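PDB 3UKJ: extracellular ligand-binding receptor from Rhodopseudomonas palustris, which probably serves as a solute-binding protein of a transport system for lignin-derived aromatic acids, holding 3-(4-hydroxyphenyl)pyruvic acid between two lobes. Local coordinates for residues A[112-117]-A[339-344]; A[291-296]-A[324-329]; A[8-13]-A[72-77]; A[29-34]-A[285-290]. All blocks are in the same frame, centred on the assembly; numbering follows the deposited sequence.

Contact 1 (A[112-117]-A[339-344]). With ENO (3-(4-hydroxy-phenyl)pyruvic acid), chain B.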
loop_
_atom_site.group_PDB
_atom_site.type_symbol
_atom_site.label_atom_id
_atom_site.label_comp_id
_atom_site.label_asym_id
_atom_site.label_seq_id
_atom_site.Cartn_x
_atom_site.Cartn_y
_atom_site.Cartn_z
ATOM N N SER A 112 11.537 9.951 -3.796
ATOM C CA SER A 112 10.428 9.153 -3.223
ATOM C C SER A 112 10.914 7.809 -2.696
ATOM O O SER A 112 11.805 7.193 -3.297
ATOM C CB SER A 112 9.383 8.855 -4.302
ATOM O OG SER A 112 8.738 10.034 -4.747
ATOM N N VAL A 113 10.402 7.438 -1.518
ATOM C CA VAL A 113 10.442 6.039 -1.028
ATOM C C VAL A 113 9.023 5.610 -0.765
ATOM O O VAL A 113 8.072 6.438 -0.784
ATOM C CB VAL A 113 11.276 5.861 0.280
ATOM C CG1 VAL A 113 12.771 6.148 0.047
ATOM C CG2 VAL A 113 10.719 6.740 1.427
ATOM N N VAL A 114 8.847 4.292 -0.730
ATOM C CA VAL A 114 7.505 3.705 -0.774
ATOM C C VAL A 114 7.252 2.764 0.414
ATOM O O VAL A 114 8.052 1.859 0.699
ATOM C CB VAL A 114 7.256 2.986 -2.136
ATOM C CG1 VAL A 114 5.810 2.524 -2.279
ATOM C CG2 VAL A 114 7.645 3.883 -3.297
HETATM N N MSE A 115 6.161 3.026 1.128
HETATM C CA MSE A 115 5.799 2.179 2.287
HETATM C C MSE A 115 5.135 0.853 1.868
HETATM O O MSE A 115 5.570 -0.209 2.305
HETATM C CB MSE A 115 4.915 2.947 3.321
HETATM C CG MSE A 115 5.584 4.166 4.074
HETATM SE SE MSE A 115 7.149 3.541 5.070
HETATM C CE MSE A 115 8.453 3.855 3.801
ATOM N N PRO A 116 4.123 0.896 0.984
ATOM C CA PRO A 116 3.538 -0.418 0.639
ATOM C C PRO A 116 4.507 -1.335 -0.063
ATOM O O PRO A 116 5.387 -0.878 -0.798
ATOM C CB PRO A 116 2.406 -0.075 -0.323
ATOM C CG PRO A 116 2.255 1.326 -0.299
ATOM C CD PRO A 116 3.270 2.006 0.520
ATOM N N GLN A 117 4.195 -2.631 0.006
ATOM C CA GLN A 117 5.060 -3.647 -0.597
ATOM C C GLN A 117 4.991 -3.519 -2.129
ATOM O O GLN A 117 3.936 -3.119 -2.664
ATOM C CB GLN A 117 4.554 -5.030 -0.212
ATOM C CG GLN A 117 4.770 -5.371 1.287
ATOM C CD GLN A 117 3.711 -4.804 2.224
ATOM O OE1 GLN A 117 2.691 -4.241 1.794
ATOM N NE2 GLN A 117 3.986 -4.907 3.547
ATOM N N ASP A 339 16.401 0.831 -5.335
ATOM C CA ASP A 339 15.273 0.161 -4.704
ATOM C C ASP A 339 14.642 1.142 -3.749
ATOM O O ASP A 339 15.131 1.365 -2.636
ATOM C CB ASP A 339 15.753 -1.077 -3.972
ATOM C CG ASP A 339 14.636 -1.821 -3.262
ATOM O OD1 ASP A 339 13.437 -1.434 -3.341
ATOM O OD2 ASP A 339 14.987 -2.831 -2.632
ATOM N N ARG A 340 13.525 1.719 -4.171
ATOM C CA ARG A 340 12.842 2.707 -3.351
ATOM C C ARG A 340 11.747 2.124 -2.440
ATOM O O ARG A 340 11.065 2.876 -1.712
ATOM C CB ARG A 340 12.319 3.838 -4.246
ATOM C CG ARG A 340 13.416 4.431 -5.147
ATOM C CD ARG A 340 14.614 4.833 -4.302
ATOM N NE ARG A 340 14.308 5.991 -3.480
ATOM C CZ ARG A 340 15.184 6.628 -2.709
ATOM N NH1 ARG A 340 16.384 6.095 -2.439
ATOM N NH2 ARG A 340 14.815 7.773 -2.145
ATOM N N TYR A 341 11.562 0.799 -2.513
ATOM C CA TYR A 341 10.638 0.064 -1.627
ATOM C C TYR A 341 11.419 -0.478 -0.426
ATOM O O TYR A 341 10.958 -0.377 0.698
ATOM C CB TYR A 341 10.004 -1.088 -2.414
ATOM C CG TYR A 341 8.951 -0.621 -3.387
ATOM C CD1 TYR A 341 7.613 -0.536 -2.987
ATOM C CD2 TYR A 341 9.281 -0.247 -4.695
ATOM C CE1 TYR A 341 6.610 -0.168 -3.876
ATOM C CE2 TYR A 341 8.295 0.208 -5.585
ATOM C CZ TYR A 341 6.964 0.234 -5.163
ATOM O OH TYR A 341 5.989 0.585 -6.056
ATOM N N GLY A 342 12.570 -1.113 -0.690
ATOM C CA GLY A 342 13.482 -1.545 0.366
ATOM C C GLY A 342 13.023 -2.725 1.224
ATOM O O GLY A 342 13.516 -2.912 2.345
ATOM N N LEU A 343 12.109 -3.530 0.690
ATOM C CA LEU A 343 11.512 -4.650 1.436
ATOM C C LEU A 343 11.882 -6.048 0.913
ATOM O O LEU A 343 12.378 -6.197 -0.216
ATOM C CB LEU A 343 9.986 -4.474 1.485
ATOM C CG LEU A 343 9.474 -3.297 2.298
ATOM C CD1 LEU A 343 7.919 -3.153 2.050
ATOM C CD2 LEU A 343 9.797 -3.522 3.792
ATOM N N ASP A 344 11.698 -7.044 1.773
ATOM C CA ASP A 344 11.987 -8.445 1.446
ATOM C C ASP A 344 10.842 -9.359 1.919
ATOM O O ASP A 344 9.714 -8.876 2.149
ATOM C CB ASP A 344 13.371 -8.879 1.969
ATOM C CG ASP A 344 13.511 -8.804 3.504
ATOM O OD1 ASP A 344 12.491 -8.800 4.241
ATOM O OD2 ASP A 344 14.666 -8.984 3.977
HETATM O O4 ENO B . -2.390 1.813 -4.765
HETATM C C9 ENO B . -2.569 0.897 -1.382
HETATM C C8 ENO B . -1.653 0.371 -0.453
HETATM C C7 ENO B . -1.222 -0.941 -0.642
HETATM C C6 ENO B . -1.666 -1.734 -1.709
HETATM C C5 ENO B . -2.488 -1.182 -2.676
HETATM C C4 ENO B . -2.988 0.109 -2.480
HETATM O O3 ENO B . -0.409 -1.509 0.287
HETATM C C3 ENO B . -4.041 0.612 -3.447
HETATM C C2 ENO B . -3.546 1.364 -4.669
HETATM C C1 ENO B . -4.553 1.805 -5.649
HETATM O O2 ENO B . -4.151 2.514 -6.559
HETATM O O1 ENO B . -5.758 1.445 -5.590
#
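Val113 and Val114 run beside Arg340 and Tyr341 in roughly the same direction, 25° apart end to end, and one backbone hydrogen bond joins them, from Val114 N to Arg340 O (2.8 Å). Strand 112-114 is an outermost strand of its sheet. On its other side it pairs with strand 96-98; on this side it is covered by a loop. Arg340 supplies the side-chain hydrogen bonds to the strand. Its chain bends at chi2 and again at chi3 (-70°), which folds the guanidinium back beside the strand, where NE gives Ser112 O a nearly straight bond of 2.8 Å (169° at the hydrogen). NH2 adds a weak bond to the same oxygen, which lies at the edge of the guanidinium, near its plane. Over one face sits Val113 CG1, 3.4 Å from Arg340 NH2, while NH1 turns to Thr336 O. With an alanine here, Ser112 O would probably lose both side-chain donors and Val113 CG1 the flat group packed against it. Tyr341 lies alongside Val114 and points the same way: Val114 CB stands over the ring face in a CH-pi contact, 3.9 Å from the centroid. Pro116 O meets the same ring at its edge, 3.1 Å from Tyr341 CD1, and the phenol OH bonds to Leu102 O. Pro116 CB in turn touches the ligand phenol oxygen O3 at 3.2 Å. Polar bonds at Ser112 and Val114 and apolar contact at Val114 thus join two segments that each lead on toward the other lobe, consistent with holding neighbouring crossovers together near the pocket.

Contact 2 (A[291-296]-A[324-329])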
loop_
_atom_site.group_PDB
_atom_site.type_symbol
_atom_site.label_atom_id
_atom_site.label_comp_id
_atom_site.label_asym_id
_atom_site.label_seq_id
_atom_site.Cartn_x
_atom_site.Cartn_y
_atom_site.Cartn_z
ATOM N N PHE A 291 6.314 7.179 9.927
ATOM C CA PHE A 291 6.910 7.823 11.109
ATOM C C PHE A 291 8.017 7.002 11.757
ATOM O O PHE A 291 8.942 7.587 12.261
ATOM C CB PHE A 291 5.847 8.261 12.097
ATOM C CG PHE A 291 5.210 9.556 11.720
ATOM C CD1 PHE A 291 4.293 9.623 10.674
ATOM C CD2 PHE A 291 5.665 10.749 12.306
ATOM C CE1 PHE A 291 3.790 10.878 10.233
ATOM C CE2 PHE A 291 5.149 11.991 11.894
ATOM C CZ PHE A 291 4.240 12.051 10.838
ATOM N N LYS A 292 7.944 5.668 11.693
ATOM C CA LYS A 292 9.059 4.854 12.171
ATOM C C LYS A 292 10.278 5.210 11.335
ATOM O O LYS A 292 11.392 5.298 11.831
ATOM C CB LYS A 292 8.774 3.337 12.099
ATOM C CG LYS A 292 7.691 2.867 13.075
ATOM C CD LYS A 292 7.945 3.261 14.514
ATOM C CE LYS A 292 9.148 2.558 15.094
ATOM N NZ LYS A 292 9.013 2.692 16.584
ATOM N N VAL A 293 10.063 5.409 10.031
ATOM C CA VAL A 293 11.145 5.815 9.136
ATOM C C VAL A 293 11.715 7.185 9.532
ATOM O O VAL A 293 12.930 7.362 9.641
ATOM C CB VAL A 293 10.720 5.764 7.666
ATOM C CG1 VAL A 293 11.812 6.332 6.751
ATOM C CG2 VAL A 293 10.375 4.317 7.265
ATOM N N LEU A 294 10.827 8.144 9.732
ATOM C CA LEU A 294 11.235 9.461 10.174
ATOM C C LEU A 294 11.996 9.450 11.503
ATOM O O LEU A 294 12.931 10.232 11.678
ATOM C CB LEU A 294 10.015 10.389 10.234
ATOM C CG LEU A 294 9.426 10.773 8.881
ATOM C CD1 LEU A 294 8.156 11.618 9.097
ATOM C CD2 LEU A 294 10.422 11.432 7.909
ATOM N N GLU A 295 11.600 8.578 12.433
ATOM C CA GLU A 295 12.307 8.476 13.705
ATOM C C GLU A 295 13.751 7.995 13.519
ATOM O O GLU A 295 14.629 8.394 14.281
ATOM C CB GLU A 295 11.581 7.545 14.670
ATOM C CG GLU A 295 10.273 8.123 15.190
ATOM C CD GLU A 295 9.647 7.205 16.202
ATOM O OE1 GLU A 295 10.103 7.216 17.380
ATOM O OE2 GLU A 295 8.741 6.453 15.832
ATOM N N ARG A 296 14.026 7.247 12.456
ATOM C CA ARG A 296 15.409 6.867 12.188
ATOM C C ARG A 296 16.168 7.984 11.472
ATOM O O ARG A 296 17.325 8.242 11.817
ATOM C CB ARG A 296 15.515 5.607 11.344
ATOM C CG ARG A 296 16.989 5.211 11.103
ATOM C CD ARG A 296 17.632 4.541 12.312
ATOM N NE ARG A 296 17.161 3.186 12.428
ATOM C CZ ARG A 296 17.640 2.166 11.731
ATOM N NH1 ARG A 296 17.000 1.005 11.766
ATOM N NH2 ARG A 296 18.775 2.294 11.034
ATOM N N LYS A 324 19.959 1.642 7.551
ATOM C CA LYS A 324 19.499 0.341 7.100
ATOM C C LYS A 324 18.649 -0.381 8.140
ATOM O O LYS A 324 18.672 -0.050 9.325
ATOM C CB LYS A 324 20.729 -0.518 6.760
ATOM C CG LYS A 324 21.661 0.093 5.704
ATOM C CD LYS A 324 20.928 0.335 4.378
ATOM C CE LYS A 324 21.894 0.580 3.209
ATOM N NZ LYS A 324 21.112 0.925 1.983
ATOM N N ASP A 325 17.908 -1.383 7.696
ATOM C CA ASP A 325 17.155 -2.233 8.617
ATOM C C ASP A 325 16.204 -1.458 9.525
ATOM O O ASP A 325 16.186 -1.623 10.753
ATOM C CB ASP A 325 18.108 -3.150 9.401
ATOM C CG ASP A 325 19.009 -3.971 8.481
ATOM O OD1 ASP A 325 18.485 -4.551 7.506
ATOM O OD2 ASP A 325 20.210 -4.112 8.770
ATOM N N ILE A 326 15.359 -0.641 8.904
ATOM C CA ILE A 326 14.408 0.143 9.664
ATOM C C ILE A 326 13.171 -0.683 10.018
ATOM O O ILE A 326 12.412 -1.070 9.131
ATOM C CB ILE A 326 13.986 1.427 8.911
ATOM C CG1 ILE A 326 15.226 2.274 8.605
ATOM C CG2 ILE A 326 12.996 2.222 9.780
ATOM C CD1 ILE A 326 14.898 3.510 7.759
ATOM N N ALA A 327 13.068 -1.084 11.288
ATOM C CA ALA A 327 11.948 -1.929 11.736
ATOM C C ALA A 327 10.620 -1.186 11.733
ATOM O O ALA A 327 10.523 -0.053 12.242
ATOM C CB ALA A 327 12.239 -2.493 13.140
ATOM N N ALA A 328 9.610 -1.785 11.119
ATOM C CA ALA A 328 8.249 -1.203 11.181
ATOM C C ALA A 328 7.192 -2.297 11.166
ATOM O O ALA A 328 7.516 -3.482 11.233
ATOM C CB ALA A 328 8.027 -0.216 10.032
ATOM N N SER A 329 5.915 -1.901 11.182
ATOM C CA SER A 329 4.865 -2.867 11.300
ATOM C C SER A 329 4.703 -3.688 10.042
ATOM O O SER A 329 4.280 -4.857 10.116
ATOM C CB SER A 329 3.535 -2.215 11.672
ATOM O OG SER A 329 2.965 -1.455 10.617
HETATM O O HOH W 1 14.779 0.317 13.236
#
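Arg296 starts with CG trans to the main-chain N (chi1 -179°) and then bends at chi2 and chi3 (77° and 76°), a course that carries its guanidinium from helix 282-304 to the carbonyls of Lys324 and Asp325. These carbonyls lead into a small two-stranded antiparallel hairpin, 326-327 with 332-333, which opens with a G1 beta bulge: Asp325, in a left-handed backbone conformation, and Ile326 both face Tyr333. The arginine grips Lys324 O end-on with two nitrogens, NH2 at 2.9 Å and NH1 at 3.1 Å from that oxygen, both arriving from the same face of the carbonyl plane. NH1 also makes a weak bond to Asp325 O, and NH2 has a second, charged partner in Glu323. The guanidinium thus ties the residues on the N-terminal side of the strand to the helix, its rotation fixed by acceptors around its edge. Ile326 is the apolar half of the contact. Its CG1 lies over one guanidinium face, 3.8 Å from Arg296 NH1, off-centre over the group. Its CG2 branch drops onto the helix, reaching Val293 CG2 at 4.2 Å with the two side chains crossing at about a right angle. Further along, Ala328 CB meets Lys292 CB at the same separation, while the lysine chain curls away toward a long salt bridge with Glu295. The contact therefore grades from a buried apolar patch to a polar margin, where one water accepts from Arg296 NH1 at 2.8 Å and from the backbone N of Ala327 at 2.9 Å.

Contact 3 (A[8-13]-A[72-77])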
loop_
_atom_site.group_PDB
_atom_site.type_symbol
_atom_site.label_atom_id
_atom_site.label_comp_id
_atom_site.label_asym_id
_atom_site.label_seq_id
_atom_site.Cartn_x
_atom_site.Cartn_y
_atom_site.Cartn_z
ATOM N N ILE A 8 9.817 20.609 12.753
ATOM C CA ILE A 8 10.013 19.866 11.503
ATOM C C ILE A 8 8.641 19.700 10.897
ATOM O O ILE A 8 7.678 19.368 11.604
ATOM C CB ILE A 8 10.674 18.505 11.750
ATOM C CG1 ILE A 8 12.115 18.709 12.215
ATOM C CG2 ILE A 8 10.638 17.624 10.471
ATOM C CD1 ILE A 8 12.767 17.459 12.837
ATOM N N THR A 9 8.513 20.088 9.626
ATOM C CA THR A 9 7.201 20.212 8.997
ATOM C C THR A 9 6.945 19.050 8.021
ATOM O O THR A 9 7.727 18.808 7.094
ATOM C CB THR A 9 7.059 21.579 8.270
ATOM O OG1 THR A 9 7.365 22.647 9.197
ATOM C CG2 THR A 9 5.666 21.759 7.708
ATOM N N VAL A 10 5.839 18.340 8.232
ATOM C CA VAL A 10 5.489 17.156 7.416
ATOM C C VAL A 10 4.132 17.413 6.811
ATOM O O VAL A 10 3.154 17.526 7.536
ATOM C CB VAL A 10 5.476 15.832 8.241
ATOM C CG1 VAL A 10 5.161 14.618 7.312
ATOM C CG2 VAL A 10 6.858 15.595 8.908
ATOM N N GLY A 11 4.083 17.475 5.484
ATOM C CA GLY A 11 2.827 17.660 4.770
ATOM C C GLY A 11 2.326 16.313 4.313
ATOM O O GLY A 11 3.061 15.548 3.683
ATOM N N ILE A 12 1.058 16.032 4.599
ATOM C CA ILE A 12 0.484 14.712 4.311
ATOM C C ILE A 12 -0.787 14.922 3.523
ATOM O O ILE A 12 -1.727 15.602 4.005
ATOM C CB ILE A 12 0.153 13.948 5.634
ATOM C CG1 ILE A 12 1.410 13.891 6.499
ATOM C CG2 ILE A 12 -0.423 12.554 5.259
ATOM C CD1 ILE A 12 1.187 13.439 7.935
ATOM N N THR A 13 -0.837 14.324 2.317
ATOM C CA THR A 13 -2.065 14.283 1.545
ATOM C C THR A 13 -2.566 12.825 1.389
ATOM O O THR A 13 -1.812 11.930 0.982
ATOM C CB THR A 13 -1.889 14.983 0.167
ATOM O OG1 THR A 13 -3.132 14.980 -0.529
ATOM C CG2 THR A 13 -0.775 14.335 -0.675
ATOM N N VAL A 72 9.403 17.181 4.750
ATOM C CA VAL A 72 9.027 15.878 4.161
ATOM C C VAL A 72 7.593 15.988 3.740
ATOM O O VAL A 72 6.795 16.640 4.418
ATOM C CB VAL A 72 9.179 14.739 5.187
ATOM C CG1 VAL A 72 8.662 13.384 4.598
ATOM C CG2 VAL A 72 10.640 14.653 5.708
ATOM N N ILE A 73 7.254 15.340 2.614
ATOM C CA ILE A 73 5.856 15.183 2.241
ATOM C C ILE A 73 5.496 13.703 2.120
ATOM O O ILE A 73 6.384 12.848 2.067
ATOM C CB ILE A 73 5.447 15.979 0.973
ATOM C CG1 ILE A 73 6.155 15.459 -0.294
ATOM C CG2 ILE A 73 5.690 17.523 1.198
ATOM C CD1 ILE A 73 5.679 16.157 -1.588
HETATM N N MSE A 74 4.215 13.418 2.287
HETATM C CA MSE A 74 3.726 12.035 2.407
HETATM C C MSE A 74 2.363 11.891 1.728
HETATM O O MSE A 74 1.504 12.823 1.782
HETATM C CB MSE A 74 3.614 11.669 3.897
HETATM C CG MSE A 74 3.191 10.247 4.206
HETATM SE SE MSE A 74 3.088 10.011 6.167
HETATM C CE MSE A 74 4.483 11.061 6.694
ATOM N N GLY A 75 2.138 10.689 1.162
ATOM C CA GLY A 75 0.856 10.342 0.508
ATOM C C GLY A 75 1.073 9.797 -0.908
ATOM O O GLY A 75 2.214 9.505 -1.294
ATOM N N SER A 76 0.015 9.633 -1.708
ATOM C CA SER A 76 -1.377 9.676 -1.287
ATOM C C SER A 76 -1.836 8.233 -1.030
ATOM O O SER A 76 -1.013 7.406 -0.659
ATOM C CB SER A 76 -2.192 10.383 -2.375
ATOM O OG SER A 76 -3.585 10.417 -2.112
ATOM N N SER A 77 -3.142 7.983 -1.052
ATOM C CA SER A 77 -3.687 6.682 -0.655
ATOM C C SER A 77 -3.822 5.659 -1.765
ATOM O O SER A 77 -3.875 4.451 -1.502
ATOM C CB SER A 77 -5.044 6.877 0.029
ATOM O OG SER A 77 -4.911 7.714 1.183
#
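Val10, Gly11 and Ile12 pair in parallel with Val72, Ile73 and Met74, the two strand axes approaching to 4.6 Å with their directions 20° apart. They are neighbouring strands of the parallel core of one lobe of a type I periplasmic binding protein fold, and the chain between them includes helix 21-30, strand 41-49 and helix 54-65. The ladder is carried by Gly11, which receives at its carbonyl from Met74 N (2.8 Å) and donates through N to Val72 O (3.0 Å), and by Thr13 N, which gives its hydrogen to Met74 O. Val72 N to Thr9 O is weak. Val10, Ile12, Val72 and Met74 share the face covered by helix 282-304. There Met74, a selenomethionine, runs fully extended to SE, lies alongside Ile12, and turns at chi3 (-36°) to set CE 3.7 Å from Val10 CG1. Ile73 faces the other way, onto helices 54-65 and 79-92. Toward the pocket the backbone changes course: Gly75 takes a positive phi, at a place where a side chain would run into Thr13 O, and the peptide from it to Ser76 is cis. Asp50 OD2 accepts from both Thr13 OG1 and Ser76 OG, so that one carboxylate oxygen bridges the two segments, and the next residue, Ser77, touches the ligand. At this end Thr13 O receives two CA-H...O contacts, from Gly75 CA at 3.1 Å and Ser76 CA at 3.2 Å.

Contact 4 (A[29-34]-A[285-290]). With ENO (3-(4-hydroxy-phenyl)pyruvic acid), chain B.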
loop_
_atom_site.group_PDB
_atom_site.type_symbol
_atom_site.label_atom_id
_atom_site.label_comp_id
_atom_site.label_asym_id
_atom_site.label_seq_id
_atom_site.Cartn_x
_atom_site.Cartn_y
_atom_site.Cartn_z
ATOM N N ASN A 29 -6.227 8.381 10.425
ATOM C CA ASN A 29 -6.519 7.975 11.815
ATOM C C ASN A 29 -5.255 7.496 12.555
ATOM O O ASN A 29 -5.053 7.853 13.722
ATOM C CB ASN A 29 -7.585 6.869 11.862
ATOM C CG ASN A 29 -9.013 7.372 11.583
ATOM O OD1 ASN A 29 -9.258 8.555 11.325
ATOM N ND2 ASN A 29 -9.927 6.428 11.478
ATOM N N ALA A 30 -4.363 6.797 11.860
ATOM C CA ALA A 30 -3.160 6.247 12.494
ATOM C C ALA A 30 -2.188 7.314 12.978
ATOM O O ALA A 30 -1.376 7.047 13.852
ATOM C CB ALA A 30 -2.458 5.197 11.626
ATOM N N LEU A 31 -2.279 8.519 12.395
ATOM C CA LEU A 31 -1.428 9.637 12.801
ATOM C C LEU A 31 -1.605 10.015 14.262
ATOM O O LEU A 31 -0.740 10.683 14.840
ATOM C CB LEU A 31 -1.650 10.856 11.920
ATOM C CG LEU A 31 -1.336 10.603 10.435
ATOM C CD1 LEU A 31 -1.777 11.824 9.646
ATOM C CD2 LEU A 31 0.147 10.233 10.169
ATOM N N GLU A 32 -2.768 9.700 14.840
ATOM C CA GLU A 32 -2.930 9.905 16.287
ATOM C C GLU A 32 -1.846 9.172 17.124
ATOM O O GLU A 32 -1.464 9.639 18.200
ATOM C CB GLU A 32 -4.335 9.509 16.738
ATOM C CG GLU A 32 -4.592 9.820 18.206
ATOM C CD GLU A 32 -5.973 9.413 18.681
ATOM O OE1 GLU A 32 -6.846 9.138 17.828
ATOM O OE2 GLU A 32 -6.186 9.388 19.925
ATOM N N PHE A 33 -1.293 8.098 16.577
ATOM C CA PHE A 33 -0.446 7.178 17.328
ATOM C C PHE A 33 1.029 7.270 17.015
ATOM O O PHE A 33 1.818 6.505 17.574
ATOM C CB PHE A 33 -0.969 5.751 17.159
ATOM C CG PHE A 33 -2.469 5.654 17.316
ATOM C CD1 PHE A 33 -3.086 6.099 18.480
ATOM C CD2 PHE A 33 -3.255 5.117 16.308
ATOM C CE1 PHE A 33 -4.482 5.988 18.655
ATOM C CE2 PHE A 33 -4.675 5.099 16.429
ATOM C CZ PHE A 33 -5.269 5.471 17.621
ATOM N N VAL A 34 1.414 8.205 16.149
ATOM C CA VAL A 34 2.835 8.372 15.820
ATOM C C VAL A 34 3.429 9.458 16.720
ATOM O O VAL A 34 2.688 10.310 17.255
ATOM C CB VAL A 34 3.063 8.764 14.340
ATOM C CG1 VAL A 34 2.411 7.731 13.432
ATOM C CG2 VAL A 34 2.452 10.153 14.041
ATOM N N GLY A 285 -1.048 0.694 8.733
ATOM C CA GLY A 285 0.347 0.280 8.798
ATOM C C GLY A 285 1.287 1.235 8.085
ATOM O O GLY A 285 2.369 1.541 8.588
ATOM N N HIS A 286 0.870 1.732 6.918
ATOM C CA HIS A 286 1.763 2.565 6.122
ATOM C C HIS A 286 2.042 3.932 6.719
ATOM O O HIS A 286 3.166 4.341 6.736
ATOM C CB HIS A 286 1.266 2.688 4.701
ATOM C CG HIS A 286 1.083 1.368 4.036
ATOM N ND1 HIS A 286 1.976 0.325 4.210
ATOM C CD2 HIS A 286 0.140 0.922 3.177
ATOM C CE1 HIS A 286 1.577 -0.704 3.468
ATOM N NE2 HIS A 286 0.439 -0.380 2.884
ATOM N N SER A 287 1.010 4.684 7.111
ATOM C CA SER A 287 1.306 5.970 7.749
ATOM C C SER A 287 2.032 5.872 9.081
ATOM O O SER A 287 2.936 6.662 9.356
ATOM C CB SER A 287 0.077 6.871 7.850
ATOM O OG SER A 287 -0.874 6.294 8.678
ATOM N N PHE A 288 1.754 4.812 9.843
ATOM C CA PHE A 288 2.431 4.555 11.126
ATOM C C PHE A 288 3.904 4.239 10.799
ATOM O O PHE A 288 4.807 4.821 11.393
ATOM C CB PHE A 288 1.783 3.353 11.833
ATOM C CG PHE A 288 2.447 2.982 13.134
ATOM C CD1 PHE A 288 2.034 3.579 14.330
ATOM C CD2 PHE A 288 3.412 1.975 13.179
ATOM C CE1 PHE A 288 2.625 3.218 15.546
ATOM C CE2 PHE A 288 4.019 1.618 14.392
ATOM C CZ PHE A 288 3.643 2.256 15.563
ATOM N N ASP A 289 4.138 3.418 9.787
ATOM C CA ASP A 289 5.513 3.057 9.425
ATOM C C ASP A 289 6.330 4.252 8.904
ATOM O O ASP A 289 7.563 4.290 9.068
ATOM C CB ASP A 289 5.533 1.905 8.432
ATOM C CG ASP A 289 5.122 0.605 9.069
ATOM O OD1 ASP A 289 4.983 0.553 10.335
ATOM O OD2 ASP A 289 4.917 -0.362 8.321
ATOM N N ALA A 290 5.657 5.180 8.231
ATOM C CA ALA A 290 6.343 6.303 7.637
ATOM C C ALA A 290 7.008 7.077 8.784
ATOM O O ALA A 290 8.101 7.603 8.609
ATOM C CB ALA A 290 5.335 7.190 6.904
HETATM O O4 ENO B . -2.390 1.813 -4.765
HETATM C C9 ENO B . -2.569 0.897 -1.382
HETATM C C8 ENO B . -1.653 0.371 -0.453
HETATM C C7 ENO B . -1.222 -0.941 -0.642
HETATM C C6 ENO B . -1.666 -1.734 -1.709
HETATM C C5 ENO B . -2.488 -1.182 -2.676
HETATM C C4 ENO B . -2.988 0.109 -2.480
HETATM O O3 ENO B . -0.409 -1.509 0.287
HETATM C C3 ENO B . -4.041 0.612 -3.447
HETATM C C2 ENO B . -3.546 1.364 -4.669
HETATM C C1 ENO B . -4.553 1.805 -5.649
HETATM O O2 ENO B . -4.151 2.514 -6.559
HETATM O O1 ENO B . -5.758 1.445 -5.590
#
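Ser287 brings a buried hydroxyl against a methyl group: its OG lies 3.5 Å from Ala30 CB, and its hydrogen bond goes to the backbone O of Glu27 of helix 21-30. In the N-terminal alpha/beta lobe of this type I periplasmic binding protein fold, helix 282-304 here packs against residues 29-34, which carry on from helix 21-30. The backbones come within 6.0 Å, CA of Ala30 to CA of Phe288; Ala30 and Ser287 are the small residues at the interface, while the Phe288 ring turns aside. Ser287 CB also meets Leu31 CD2, at 4.1 Å, and the Leu31 side chain also packs on Met45 and Val47 of strand 41-49. His286, the preceding residue, points to the far side of the same helix. There its NE2 and the phenol oxygen O3 of the ligand share a hydrogen bond of 3.0 Å (140°), in which either may be the donor, with O3 at the ring edge near the imidazole plane. Pro116 packs against this ring. Were His286 a leucine, O3 would probably lose this polar mate and face an apolar group. One segment of helix thus serves the ligand on one side and the lobe interior on the other. With CG anti to the backbone N (chi1 178°), Phe288 swings its ring out toward Leu267 of helix 261-275. Val34 CG1 sits 3.9 Å from Phe288 CA, and Phe33 O comes obliquely to the ring, 3.9 Å from Phe288 CE1.

In the fold
From the N terminus, contact 3 closes first, joining strand 8-14 to strand 72-75. Contact 4 opens inside that loop, at 29-34, and closes only at 285-290, so the two cross. Contact 1 opens at 112-117 within the span of contact 4 and ends at 339-344, crossing it as well; contact 2 is nested inside contact 1 and follows contact 4 in series. Helix 282-304 is the common element: contacts 4 and 2 use successive parts of it, and its Phe291 touches both Val34 and Met74. Met115 packs on the same helix through Val293 and Ala290. Late segments of the chain are thereby packed on the N-terminal lobe; contacts 1 and 4 touch the ligand.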